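Local coordinates for protein-glutamine gamma-glutamyltransferase (Pseudomonas aeruginosa PAO1, PDB 6G49), which shows transglutaminase activity in vitro, joining protein glutamine to lysine side chains through its periplasmic domain, and is critical for the viability of the bacterium, at residues Ala265-Gly270 and Phe284-Trp289; Trp73-Met78 and Trp120-Asp125; Gly44-Leu49 and Phe242-Ala247. All coordinates share one frame; numbering follows the deposited sequence. Where two conformers were deposited one is given.

Overall arrangement
The three contacts lie close together in the periplasmic domain. Contact 1 is central: its centre is about 10 Å from that of contact 2 and about 10 Å from that of contact 3. The centres of contacts 2 and 3 are about 16 Å apart and their nearest atoms about 6 Å, without touching. Contacts 1 and 2 share one antiparallel sheet, in which strands 72-81 and 267-268 are neighbours. Contact 3 packs helix 45-50 against helix 243-256, whose first residues face strand 286-294. Along the chain, residues 44-49 come first, then contact 2, then 242-247 and finally contact 1. The probable nucleophile Cys-243 and its histidine His-287 thus meet between contacts 3 and 1.

Contact 1 (Ala265-Gly270 and Phe284-Trp289); sequences AGYQGG and FDAHAW
Gly-266 and His-287 form a hydrogen-bonded antiparallel pair in the beta sheet of the transglutaminase-like core, and His-287 is by similarity the histidine of a Cys-His-Asp triad. Both backbone groups of Gly-266 are used: its N donates to His-287 O and its O accepts from His-287 N, two bonds of 2.9 Å each. Two residues on, Gln-268 N donates to Asp-285 O over 2.8 Å. The same oxygen receives a CA-H...O contact from Tyr-267.

The histidine ring is carried out beside Gln-268: its CG lies opposite the backbone N (chi1 -163°), and His-287 CD2 rests 3.7 Å from Gln-268 CB, the two side chains pointing the same way. Its NE2 is hydrogen-bonded to Asp-303 OD2, consistent with the charge relay of a triad, while Cys-243 touches the side chain.

Glycine suits position 266 because, having no side chain, it lets the six-membered ring of Trp-289 come close to the backbone, CZ3 of that ring being 4.0 Å from Gly-266 N. Tyr-267 lays CE2 against Ala-286 CB at 3.9 Å, a small methyl that admits the large ring, and its OH is hydrogen-bonded to Gln-283 OE1.

At the far end both carboxylate oxygens of Asp-285 have partners. OD2 accepts a hydrogen bond from His-282 N, and OD1 takes one from a water. Across from it the chain runs through Gly-269 and Gly-270, whose positive phi values suit glycine. The water links the segments: besides a weak bond to Gln-268 O, it accepts from Gly-270 N at 3.0 Å and donates to Asp-285 OD1 at 2.9 Å.

Contact 2 (Trp73-Met78 and Trp120-Asp125); sequences WRALTM and WLFALD
Leu-76 and Trp-120 form one apolar centre of this contact, Trp-73 and Leu-124 the other. In each a leucine methyl sits over the face of an indole as a CH-pi contact: Leu-76 CD1 is 4.1 Å from the centroid of the six-membered ring of Trp-120, and Leu-124 CD2 is 3.8 Å from that of Trp-73. Between them Ala-75 CB, whose short side chain lets the Phe-122 ring come close, meets the edge of that ring at CD1, 3.6 Å away.

The backbones are joined at Arg-74 and Ala-123: Ala-123 N donates to Arg-74 O at 3.1 Å, and the return bond is weak. At the polar edge, in the conformers given, Arg-74 bends at chi3 (-54°) and its guanidinium stacks on the Asp-125 carboxylate, planes 23° apart. Arg-74 NH2 is 3.3 Å from Asp-125 OD2, which lies well out of the guanidinium plane, a salt bridge of charge alone. Arg-74 NE is buried without a partner. Glu-291 also pairs with Arg-74, and Arg-164 with Asp-125.

Strand 72-81 thus lies between strand 120-124 and strands 261-265 and 267-268 in the sheet, with a classic beta bulge at Ala-75 and Leu-76 opposite Ala-265.

Contact 3 (Gly44-Leu49 and Phe242-Ala247); sequences GDIAEL and FCAHYA
The N-terminal end of helix 243-256, which in the transglutaminase-like fold carries the nucleophile, packs here on the short, weakly bonded helix 45-50. Phe-242 holds the N-cap position, and Cys-243, the nucleophile by similarity, opens the helix. No hydrogen bond crosses the contact; apolar side chains make most of it, with backbone N and O atoms resting against the rings of Phe-242 and His-245.

Ile-46 makes contacts with three residues of the other segment. Its CG2 lies 3.6 Å from Cys-243 SG and also approaches Phe-242 CE2, while CG1 meets Ala-244 CB at 4.1 Å. A beta-branched residue suits this place because one carbon spreads two arms over neighbouring residues. The thiol is set between the backbone N and the carbonyl carbon of its own residue (chi1 51°), and from there SG faces Ile-46 while the cysteine side chain also touches His-287 of strand 286-294.

Phe-242 sends its ring to the turn at Ile-46 and Ala-47, crossing Ile-46 at about a right angle. Its CD2 comes 3.5 Å from Ala-47 N. The small side chains of Ala-47 and Ala-244 suit a close approach: Ala-47 CA is 6.0 Å from Phe-242 CA, and Ile-46 CA 6.5 Å from Ala-244 CA. Tyr-219 stacks with the Phe-242 ring. Gly-44, before the short helix, has a positive phi that suits a residue without a side chain, and brings its N to 3.5 Å from His-245 CE1.

Contact 1 (Ala265-Gly270 and Phe284-Trp289)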
ATOM      1  N   ALA A 265      -0.298  -2.550   1.667  1.00 17.17           N
ATOM      2  CA  ALA A 265       0.976  -3.222   1.764  1.00 17.04           C
ATOM      3  C   ALA A 265       1.112  -4.215   0.601  1.00 17.17           C
ATOM      4  O   ALA A 265       0.152  -4.851   0.180  1.00 17.68           O
ATOM      5  CB  ALA A 265       1.078  -3.984   3.047  1.00 20.05           C
ATOM      6  N   GLY A 266       2.332  -4.349   0.128  1.00 16.31           N
ATOM      7  CA  GLY A 266       2.637  -5.274  -0.974  1.00 17.29           C
ATOM      8  C   GLY A 266       4.066  -5.098  -1.404  1.00 17.22           C
ATOM      9  O   GLY A 266       4.952  -5.040  -0.576  1.00 17.36           O
ATOM     10  N   TYR A 267       4.273  -5.010  -2.716  1.00 15.97           N
ATOM     11  CA  TYR A 267       5.594  -4.861  -3.280  1.00 16.80           C
ATOM     12  C   TYR A 267       5.504  -3.784  -4.361  1.00 16.97           C
ATOM     13  O   TYR A 267       4.419  -3.590  -4.924  1.00 18.36           O
ATOM     14  CB  TYR A 267       6.074  -6.177  -3.908  1.00 17.79           C
ATOM     15  CG  TYR A 267       6.215  -7.298  -2.922  1.00 16.94           C
ATOM     16  CD1 TYR A 267       5.122  -8.052  -2.519  1.00 17.28           C
ATOM     17  CD2 TYR A 267       7.435  -7.498  -2.293  1.00 16.54           C
ATOM     18  CE1 TYR A 267       5.245  -9.040  -1.542  1.00 17.59           C
ATOM     19  CE2 TYR A 267       7.565  -8.471  -1.308  1.00 17.87           C
ATOM     20  CZ  TYR A 267       6.465  -9.214  -0.927  1.00 19.42           C
ATOM     21  OH  TYR A 267       6.621 -10.168   0.032  1.00 21.26           O
ATOM     22  N   GLN A 268       6.631  -3.136  -4.658  1.00 17.16           N
ATOM     23  CA  GLN A 268       6.642  -2.169  -5.748  1.00 18.99           C
ATOM     24  C   GLN A 268       7.871  -2.480  -6.612  1.00 18.97           C
ATOM     25  O   GLN A 268       8.964  -2.444  -6.083  1.00 22.14           O
ATOM     26  CB  GLN A 268       6.625  -0.729  -5.249  1.00 18.89           C
ATOM     27  CG  GLN A 268       6.190   0.272  -6.289  1.00 18.18           C
ATOM     28  CD  GLN A 268       7.135   0.506  -7.440  1.00 24.37           C
ATOM     29  OE1 GLN A 268       8.329   0.442  -7.266  1.00 24.75           O
ATOM     30  NE2 GLN A 268       6.569   0.856  -8.593  1.00 23.65           N
ATOM     31  N   GLY A 269       7.604  -2.630  -7.910  1.00 19.66           N
ATOM     32  CA  GLY A 269       8.676  -2.728  -8.887  1.00 22.24           C
ATOM     33  C   GLY A 269       8.932  -4.165  -9.272  1.00 19.75           C
ATOM     34  O   GLY A 269       8.054  -4.925  -9.604  1.00 21.00           O
ATOM     35  N   GLY A 270      10.212  -4.495  -9.322  1.00 19.45           N
ATOM     36  CA  GLY A 270      10.653  -5.807  -9.734  1.00 22.71           C
ATOM     37  C   GLY A 270      11.924  -5.715 -10.563  1.00 27.81           C
ATOM     38  O   GLY A 270      12.326  -4.652 -10.985  1.00 27.72           O
ATOM     39  N   PHE A 284      13.101  -7.414  -0.888  1.00 18.54           N
ATOM     40  CA  PHE A 284      13.547  -6.047  -0.775  1.00 17.78           C
ATOM     41  C   PHE A 284      12.637  -5.062  -1.509  1.00 20.65           C
ATOM     42  O   PHE A 284      12.794  -3.825  -1.293  1.00 22.24           O
ATOM     43  CB  PHE A 284      15.025  -5.866  -1.166  1.00 20.28           C
ATOM     44  CG  PHE A 284      15.432  -6.296  -2.561  1.00 20.34           C
ATOM     45  CD1 PHE A 284      14.953  -5.699  -3.705  1.00 21.06           C
ATOM     46  CD2 PHE A 284      16.297  -7.377  -2.722  1.00 22.57           C
ATOM     47  CE1 PHE A 284      15.362  -6.115  -4.961  1.00 21.35           C
ATOM     48  CE2 PHE A 284      16.693  -7.800  -3.991  1.00 22.47           C
ATOM     49  CZ  PHE A 284      16.213  -7.176  -5.101  1.00 21.98           C
ATOM     50  N   ASP A 285      11.776  -5.560  -2.391  1.00 18.20           N
ATOM     51  CA  ASP A 285      10.801  -4.732  -3.094  1.00 19.62           C
ATOM     52  C   ASP A 285       9.536  -4.511  -2.245  1.00 18.94           C
ATOM     53  O   ASP A 285       8.582  -3.851  -2.744  1.00 18.03           O
ATOM     54  CB  ASP A 285      10.424  -5.358  -4.414  1.00 18.50           C
ATOM     55  CG  ASP A 285      11.566  -5.390  -5.426  1.00 22.22           C
ATOM     56  OD1 ASP A 285      12.307  -4.404  -5.461  1.00 20.55           O
ATOM     57  OD2 ASP A 285      11.766  -6.449  -6.057  1.00 20.47           O
ATOM     58  N   ALA A 286       9.480  -5.013  -1.020  1.00 16.73           N
ATOM     59  CA  ALA A 286       8.296  -4.834  -0.132  1.00 17.93           C
ATOM     60  C   ALA A 286       8.069  -3.337   0.058  1.00 19.20           C
ATOM     61  O   ALA A 286       9.012  -2.527   0.190  1.00 19.66           O
ATOM     62  CB  ALA A 286       8.456  -5.531   1.170  1.00 19.25           C
ATOM     63  N   HIS A 287       6.795  -2.945   0.008  1.00 17.43           N
ATOM     64  CA  HIS A 287       6.447  -1.530  -0.014  1.00 18.45           C
ATOM     65  C   HIS A 287       5.079  -1.336   0.638  1.00 17.27           C
ATOM     66  O   HIS A 287       4.284  -2.232   0.695  1.00 18.64           O
ATOM     67  CB  HIS A 287       6.474  -1.040  -1.456  1.00 18.23           C
ATOM     68  CG  HIS A 287       6.541   0.429  -1.625  1.00 18.81           C
ATOM     69  ND1 HIS A 287       7.551   1.140  -1.032  1.00 21.54           N
ATOM     70  CD2 HIS A 287       5.755   1.290  -2.300  1.00 19.16           C
ATOM     71  CE1 HIS A 287       7.385   2.429  -1.364  1.00 23.62           C
ATOM     72  NE2 HIS A 287       6.272   2.563  -2.126  1.00 21.01           N
ATOM     73  N   ALA A 288       4.873  -0.113   1.094  1.00 16.65           N
ATOM     74  CA  ALA A 288       3.629   0.331   1.708  1.00 18.78           C
ATOM     75  C   ALA A 288       3.283   1.705   1.186  1.00 17.31           C
ATOM     76  O   ALA A 288       4.168   2.570   1.029  1.00 17.69           O
ATOM     77  CB  ALA A 288       3.743   0.347   3.205  1.00 18.69           C
ATOM     78  N   TRP A 289       2.002   1.911   0.856  1.00 16.07           N
ATOM     79  CA  TRP A 289       1.507   3.132   0.348  1.00 16.05           C
ATOM     80  C   TRP A 289       0.108   3.400   0.953  1.00 15.81           C
ATOM     81  O   TRP A 289      -0.263   2.757   1.953  1.00 16.49           O
ATOM     82  CB  TRP A 289       1.562   3.197  -1.176  1.00 18.71           C
ATOM     83  CG  TRP A 289       0.781   2.138  -1.901  1.00 17.41           C
ATOM     84  CD1 TRP A 289      -0.423   2.279  -2.529  1.00 19.55           C
ATOM     85  CD2 TRP A 289       1.232   0.801  -2.213  1.00 16.30           C
ATOM     86  NE1 TRP A 289      -0.802   1.103  -3.126  1.00 20.13           N
ATOM     87  CE2 TRP A 289       0.196   0.187  -2.967  1.00 17.71           C
ATOM     88  CE3 TRP A 289       2.352   0.026  -1.877  1.00 19.31           C
ATOM     89  CZ2 TRP A 289       0.286  -1.129  -3.442  1.00 17.35           C
ATOM     90  CZ3 TRP A 289       2.436  -1.256  -2.372  1.00 19.82           C
ATOM     91  CH2 TRP A 289       1.403  -1.831  -3.112  1.00 18.73           C
TER
HETATM   92  O   HOH W   1      11.972  -2.709  -7.742  1.00 34.14           O

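Contact 2 (Trp73-Met78 and Trp120-Asp125)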
ATOM      1  N   TRP A  73       2.192  -3.908  -6.622  1.00 17.80           N
ATOM      2  CA  TRP A  73       1.686  -5.237  -6.341  1.00 17.53           C
ATOM      3  C   TRP A  73       0.965  -5.263  -4.993  1.00 17.33           C
ATOM      4  O   TRP A  73       1.646  -5.372  -3.963  1.00 18.86           O
ATOM      5  CB  TRP A  73       2.781  -6.305  -6.406  1.00 17.60           C
ATOM      6  CG  TRP A  73       3.639  -6.250  -7.624  1.00 17.35           C
ATOM      7  CD1 TRP A  73       4.868  -5.689  -7.719  1.00 19.62           C
ATOM      8  CD2 TRP A  73       3.316  -6.728  -8.949  1.00 17.07           C
ATOM      9  NE1 TRP A  73       5.336  -5.774  -9.012  1.00 19.81           N
ATOM     10  CE2 TRP A  73       4.406  -6.414  -9.764  1.00 17.13           C
ATOM     11  CE3 TRP A  73       2.207  -7.382  -9.479  1.00 21.49           C
ATOM     12  CZ2 TRP A  73       4.416  -6.728 -11.127  1.00 19.97           C
ATOM     13  CZ3 TRP A  73       2.216  -7.697 -10.823  1.00 21.69           C
ATOM     14  CH2 TRP A  73       3.323  -7.389 -11.590  1.00 19.78           C
ATOM     15  N   ARG A  74      -0.356  -5.091  -4.995  1.00 17.61           N
ATOM     16  CA  ARG A  74      -1.134  -5.115  -3.744  0.54 18.51           C
ATOM     17  C   ARG A  74      -1.114  -6.523  -3.174  1.00 18.08           C
ATOM     18  O   ARG A  74      -1.329  -7.516  -3.884  1.00 18.87           O
ATOM     19  CB  ARG A  74      -2.596  -4.678  -3.870  0.54 19.50           C
ATOM     20  CG  ARG A  74      -3.384  -4.683  -2.555  0.54 20.36           C
ATOM     21  CD  ARG A  74      -4.843  -4.218  -2.686  0.54 22.58           C
ATOM     22  NE  ARG A  74      -4.984  -2.919  -3.316  0.54 18.48           N
ATOM     23  CZ  ARG A  74      -5.708  -1.919  -2.829  0.54 19.06           C
ATOM     24  NH1 ARG A  74      -6.513  -2.156  -1.792  0.54 18.89           N
ATOM     25  NH2 ARG A  74      -5.596  -0.707  -3.354  0.54 17.91           N
ATOM     26  N   ALA A  75      -0.862  -6.614  -1.851  1.00 17.79           N
ATOM     27  CA  ALA A  75      -1.047  -7.835  -1.072  1.00 17.35           C
ATOM     28  C   ALA A  75      -2.246  -7.732  -0.159  1.00 19.54           C
ATOM     29  O   ALA A  75      -3.141  -8.598  -0.181  1.00 20.02           O
ATOM     30  CB  ALA A  75       0.182  -8.173  -0.292  1.00 18.13           C
ATOM     31  N   LEU A  76      -2.262  -6.687   0.687  1.00 16.92           N
ATOM     32  CA  LEU A  76      -3.370  -6.547   1.649  1.00 18.12           C
ATOM     33  C   LEU A  76      -3.482  -5.071   2.007  1.00 19.29           C
ATOM     34  O   LEU A  76      -2.627  -4.278   1.688  1.00 18.77           O
ATOM     35  CB  LEU A  76      -3.144  -7.390   2.900  1.00 19.16           C
ATOM     36  CG  LEU A  76      -2.061  -6.937   3.865  1.00 21.70           C
ATOM     37  CD1 LEU A  76      -2.379  -7.487   5.260  1.00 26.59           C
ATOM     38  CD2 LEU A  76      -0.672  -7.382   3.409  1.00 22.71           C
ATOM     39  N   THR A  77      -4.561  -4.719   2.722  1.00 18.37           N
ATOM     40  CA  THR A  77      -4.689  -3.413   3.362  1.00 17.76           C
ATOM     41  C   THR A  77      -4.684  -3.598   4.859  1.00 18.19           C
ATOM     42  O   THR A  77      -5.073  -4.654   5.390  1.00 18.80           O
ATOM     43  CB  THR A  77      -5.924  -2.576   2.980  1.00 20.59           C
ATOM     44  OG1 THR A  77      -7.079  -3.022   3.716  1.00 20.30           O
ATOM     45  CG2 THR A  77      -6.178  -2.557   1.492  1.00 22.05           C
ATOM     46  N   MET A  78      -4.221  -2.535   5.528  1.00 18.38           N
ATOM     47  CA  MET A  78      -4.195  -2.457   6.981  0.75 17.05           C
ATOM     48  C   MET A  78      -5.022  -1.235   7.388  1.00 19.23           C
ATOM     49  O   MET A  78      -4.645  -0.107   7.105  1.00 18.58           O
ATOM     50  CB  MET A  78      -2.743  -2.356   7.442  0.75 18.12           C
ATOM     51  CG  MET A  78      -1.956  -3.627   7.070  0.75 21.09           C
ATOM     52  SD  MET A  78      -0.260  -3.544   7.699  0.75 22.49           S
ATOM     53  CE  MET A  78       0.393  -4.984   6.871  0.75 19.74           C
ATOM     54  N   TRP A 120      -2.690 -14.388   0.962  1.00 23.30           N
ATOM     55  CA  TRP A 120      -2.838 -13.245   0.082  0.66 20.15           C
ATOM     56  C   TRP A 120      -2.144 -13.556  -1.239  1.00 21.02           C
ATOM     57  O   TRP A 120      -0.982 -14.012  -1.190  1.00 22.87           O
ATOM     58  CB  TRP A 120      -2.236 -11.970   0.710  0.66 17.86           C
ATOM     59  CG  TRP A 120      -2.700 -11.838   2.132  0.66 18.27           C
ATOM     60  CD1 TRP A 120      -3.988 -11.958   2.572  0.66 19.22           C
ATOM     61  CD2 TRP A 120      -1.896 -11.581   3.301  0.66 19.99           C
ATOM     62  NE1 TRP A 120      -4.033 -11.810   3.935  0.66 20.83           N
ATOM     63  CE2 TRP A 120      -2.770 -11.591   4.416  0.66 20.15           C
ATOM     64  CE3 TRP A 120      -0.536 -11.340   3.529  0.66 17.63           C
ATOM     65  CZ2 TRP A 120      -2.324 -11.389   5.722  0.66 22.69           C
ATOM     66  CZ3 TRP A 120      -0.081 -11.189   4.826  0.66 24.27           C
ATOM     67  CH2 TRP A 120      -0.967 -11.210   5.912  0.66 23.24           C
ATOM     68  N   LEU A 121      -2.822 -13.327  -2.360  1.00 21.17           N
ATOM     69  CA  LEU A 121      -2.145 -13.388  -3.652  1.00 19.30           C
ATOM     70  C   LEU A 121      -1.788 -11.958  -4.050  1.00 20.05           C
ATOM     71  O   LEU A 121      -2.561 -10.993  -3.858  1.00 24.95           O
ATOM     72  CB  LEU A 121      -3.066 -14.026  -4.688  1.00 19.87           C
ATOM     73  CG  LEU A 121      -3.511 -15.466  -4.430  1.00 23.37           C
ATOM     74  CD1 LEU A 121      -4.067 -16.078  -5.705  1.00 25.55           C
ATOM     75  CD2 LEU A 121      -2.446 -16.322  -3.825  1.00 25.97           C
ATOM     76  N   PHE A 122      -0.611 -11.817  -4.632  1.00 17.71           N
ATOM     77  CA  PHE A 122      -0.129 -10.515  -5.041  1.00 18.24           C
ATOM     78  C   PHE A 122      -0.651 -10.177  -6.439  1.00 19.72           C
ATOM     79  O   PHE A 122      -0.598 -11.029  -7.349  1.00 21.35           O
ATOM     80  CB  PHE A 122       1.394 -10.509  -5.039  1.00 19.36           C
ATOM     81  CG  PHE A 122       2.016 -11.090  -3.807  1.00 18.94           C
ATOM     82  CD1 PHE A 122       1.672 -10.603  -2.559  1.00 20.66           C
ATOM     83  CD2 PHE A 122       2.862 -12.191  -3.873  1.00 20.55           C
ATOM     84  CE1 PHE A 122       2.156 -11.200  -1.422  1.00 20.08           C
ATOM     85  CE2 PHE A 122       3.439 -12.686  -2.723  1.00 20.72           C
ATOM     86  CZ  PHE A 122       3.095 -12.182  -1.494  1.00 20.65           C
ATOM     87  N   ALA A 123      -1.101  -8.946  -6.659  1.00 17.60           N
ATOM     88  CA  ALA A 123      -1.594  -8.564  -7.972  1.00 17.09           C
ATOM     89  C   ALA A 123      -1.737  -7.057  -8.044  1.00 20.31           C
ATOM     90  O   ALA A 123      -2.046  -6.405  -7.028  1.00 19.01           O
ATOM     91  CB  ALA A 123      -2.945  -9.202  -8.234  1.00 19.21           C
ATOM     92  N   LEU A 124      -1.647  -6.514  -9.259  1.00 18.80           N
ATOM     93  CA  LEU A 124      -1.987  -5.105  -9.493  1.00 18.17           C
ATOM     94  C   LEU A 124      -3.491  -4.914  -9.280  1.00 19.25           C
ATOM     95  O   LEU A 124      -4.336  -5.721  -9.664  1.00 21.19           O
ATOM     96  CB  LEU A 124      -1.648  -4.705 -10.931  1.00 20.11           C
ATOM     97  CG  LEU A 124      -0.239  -4.988 -11.427  1.00 20.90           C
ATOM     98  CD1 LEU A 124      -0.171  -4.648 -12.903  1.00 24.12           C
ATOM     99  CD2 LEU A 124       0.837  -4.194 -10.659  1.00 19.13           C
ATOM    100  N   ASP A 125      -3.833  -3.806  -8.614  1.00 22.54           N
ATOM    101  CA  ASP A 125      -5.240  -3.446  -8.396  0.50 21.67           C
ATOM    102  C   ASP A 125      -5.867  -3.098  -9.759  1.00 23.48           C
ATOM    103  O   ASP A 125      -5.175  -2.664 -10.659  1.00 22.91           O
ATOM    104  CB  ASP A 125      -5.298  -2.257  -7.413  0.50 22.36           C
ATOM    105  CG  ASP A 125      -6.588  -2.074  -6.641  0.50 20.84           C
ATOM    106  OD1 ASP A 125      -7.200  -3.070  -6.274  0.50 20.66           O
ATOM    107  OD2 ASP A 125      -6.934  -0.892  -6.369  0.50 25.85           O
TER
HETATM  108  O   HOH W   2      -4.110  -8.899  -3.062  1.00 21.91           O

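Contact 3 (Gly44-Leu49 and Phe242-Ala247)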
ATOM      1  N   GLY A  44       9.373   0.464  10.489  1.00 34.69           N
ATOM      2  CA  GLY A  44      10.586  -0.325  10.724  1.00 30.30           C
ATOM      3  C   GLY A  44      10.470  -1.754  10.242  1.00 29.37           C
ATOM      4  O   GLY A  44      11.446  -2.420   9.876  1.00 30.53           O
ATOM      5  N   ASP A  45       9.266  -2.313  10.211  1.00 24.16           N
ATOM      6  CA  ASP A  45       9.115  -3.694   9.927  1.00 23.79           C
ATOM      7  C   ASP A  45       9.320  -3.958   8.440  1.00 25.22           C
ATOM      8  O   ASP A  45       9.857  -5.023   8.087  1.00 25.51           O
ATOM      9  CB  ASP A  45       7.756  -4.314  10.284  1.00 24.66           C
ATOM     10  CG  ASP A  45       7.543  -4.476  11.786  1.00 34.80           C
ATOM     11  OD1 ASP A  45       8.541  -4.411  12.519  1.00 34.75           O
ATOM     12  OD2 ASP A  45       6.382  -4.578  12.216  1.00 30.15           O
ATOM     13  N   ILE A  46       8.963  -3.011   7.569  1.00 22.52           N
ATOM     14  CA  ILE A  46       9.147  -3.240   6.138  1.00 21.93           C
ATOM     15  C   ILE A  46      10.625  -3.053   5.785  1.00 22.52           C
ATOM     16  O   ILE A  46      11.130  -3.701   4.868  1.00 25.00           O
ATOM     17  CB  ILE A  46       8.206  -2.380   5.256  1.00 26.77           C
ATOM     18  CG1 ILE A  46       6.768  -2.539   5.712  1.00 32.78           C
ATOM     19  CG2 ILE A  46       8.381  -2.786   3.788  1.00 24.97           C
ATOM     20  CD1 ILE A  46       6.332  -3.968   5.780  1.00 31.63           C
ATOM     21  N   ALA A  47      11.312  -2.178   6.511  1.00 23.29           N
ATOM     22  CA  ALA A  47      12.738  -1.982   6.345  1.00 25.05           C
ATOM     23  C   ALA A  47      13.455  -3.314   6.592  1.00 25.84           C
ATOM     24  O   ALA A  47      14.455  -3.680   5.924  1.00 27.83           O
ATOM     25  CB  ALA A  47      13.190  -0.868   7.235  1.00 29.49           C
ATOM     26  N   GLU A  48      12.979  -4.091   7.574  1.00 26.76           N
ATOM     27  CA  GLU A  48      13.596  -5.422   7.795  1.00 30.05           C
ATOM     28  C   GLU A  48      13.483  -6.296   6.525  1.00 31.24           C
ATOM     29  O   GLU A  48      14.433  -6.970   6.140  1.00 28.71           O
ATOM     30  CB  GLU A  48      13.035  -6.053   9.074  1.00 41.28           C
ATOM     31  CG  GLU A  48      13.509  -7.497   9.226  1.00 64.63           C
ATOM     32  CD  GLU A  48      13.327  -8.144  10.590  1.00 80.83           C
ATOM     33  OE1 GLU A  48      12.990  -7.416  11.549  1.00 88.97           O
ATOM     34  OE2 GLU A  48      13.520  -9.386  10.687  1.00 87.58           O
ATOM     35  N   LEU A  49      12.351  -6.268   5.775  1.00 30.71           N
ATOM     36  CA  LEU A  49      12.243  -6.928   4.464  1.00 26.70           C
ATOM     37  C   LEU A  49      13.125  -6.283   3.396  1.00 31.41           C
ATOM     38  O   LEU A  49      13.562  -6.962   2.438  1.00 28.64           O
ATOM     39  CB  LEU A  49      10.782  -6.971   3.941  1.00 27.19           C
ATOM     40  CG  LEU A  49       9.814  -7.902   4.676  1.00 25.34           C
ATOM     41  CD1 LEU A  49       8.375  -7.708   4.130  1.00 25.08           C
ATOM     42  CD2 LEU A  49      10.186  -9.390   4.571  1.00 28.05           C
ATOM     43  N   PHE A 242      11.415   4.553   6.503  1.00 20.29           N
ATOM     44  CA  PHE A 242      11.201   3.766   5.345  1.00 20.21           C
ATOM     45  C   PHE A 242       9.701   3.828   4.995  1.00 19.74           C
ATOM     46  O   PHE A 242       8.986   4.670   5.513  1.00 20.13           O
ATOM     47  CB  PHE A 242      11.769   2.359   5.550  1.00 21.97           C
ATOM     48  CG  PHE A 242      11.984   1.550   4.307  1.00 21.09           C
ATOM     49  CD1 PHE A 242      12.875   1.995   3.318  1.00 23.40           C
ATOM     50  CD2 PHE A 242      11.349   0.330   4.080  1.00 21.53           C
ATOM     51  CE1 PHE A 242      13.098   1.232   2.190  1.00 23.49           C
ATOM     52  CE2 PHE A 242      11.578  -0.416   2.932  1.00 26.21           C
ATOM     53  CZ  PHE A 242      12.433   0.067   1.961  1.00 24.66           C
ATOM     54  N   CYS A 243       9.253   3.004   4.054  1.00 21.31           N
ATOM     55  CA  CYS A 243       7.912   3.264   3.449  1.00 22.31           C
ATOM     56  C   CYS A 243       6.812   3.210   4.507  1.00 20.52           C
ATOM     57  O   CYS A 243       5.863   3.971   4.361  1.00 23.57           O
ATOM     58  CB  CYS A 243       7.583   2.308   2.321  1.00 23.82           C
ATOM     59  SG  CYS A 243       7.801   0.577   2.772  1.00 23.53           S
ATOM     60  N   ALA A 244       6.918   2.366   5.527  1.00 21.46           N
ATOM     61  CA  ALA A 244       5.810   2.272   6.529  1.00 26.14           C
ATOM     62  C   ALA A 244       5.694   3.555   7.369  1.00 23.39           C
ATOM     63  O   ALA A 244       4.598   3.943   7.755  1.00 19.74           O
ATOM     64  CB  ALA A 244       5.996   1.137   7.455  1.00 27.65           C
ATOM     65  N   HIS A 245       6.815   4.238   7.649  1.00 20.51           N
ATOM     66  CA  HIS A 245       6.766   5.546   8.296  1.00 20.86           C
ATOM     67  C   HIS A 245       5.930   6.508   7.467  1.00 17.76           C
ATOM     68  O   HIS A 245       5.034   7.237   7.993  1.00 18.49           O
ATOM     69  CB  HIS A 245       8.176   6.160   8.517  1.00 21.38           C
ATOM     70  CG  HIS A 245       9.029   5.384   9.436  1.00 21.68           C
ATOM     71  ND1 HIS A 245       9.672   4.235   9.058  1.00 22.63           N
ATOM     72  CD2 HIS A 245       9.335   5.618  10.726  1.00 25.33           C
ATOM     73  CE1 HIS A 245      10.353   3.780  10.095  1.00 22.25           C
ATOM     74  NE2 HIS A 245      10.184   4.619  11.126  1.00 25.17           N
ATOM     75  N   TYR A 246       6.190   6.624   6.158  1.00 19.08           N
ATOM     76  CA  TYR A 246       5.563   7.592   5.320  1.00 19.38           C
ATOM     77  C   TYR A 246       4.080   7.239   5.112  1.00 18.21           C
ATOM     78  O   TYR A 246       3.220   8.067   5.220  1.00 18.39           O
ATOM     79  CB  TYR A 246       6.248   7.692   3.943  1.00 19.67           C
ATOM     80  CG  TYR A 246       7.600   8.367   4.048  1.00 20.10           C
ATOM     81  CD1 TYR A 246       8.749   7.647   4.322  1.00 20.45           C
ATOM     82  CD2 TYR A 246       7.691   9.734   3.925  1.00 21.91           C
ATOM     83  CE1 TYR A 246       9.961   8.271   4.541  1.00 19.82           C
ATOM     84  CE2 TYR A 246       8.907  10.362   4.108  1.00 20.76           C
ATOM     85  CZ  TYR A 246      10.035   9.647   4.398  1.00 23.14           C
ATOM     86  OH  TYR A 246      11.224  10.336   4.565  1.00 26.29           O
ATOM     87  N   ALA A 247       3.825   5.964   4.798  1.00 18.19           N
ATOM     88  CA  ALA A 247       2.448   5.528   4.520  1.00 18.61           C
ATOM     89  C   ALA A 247       1.577   5.664   5.785  1.00 17.43           C
ATOM     90  O   ALA A 247       0.462   6.158   5.697  1.00 18.45           O
ATOM     91  CB  ALA A 247       2.408   4.108   4.006  1.00 18.85           C
TER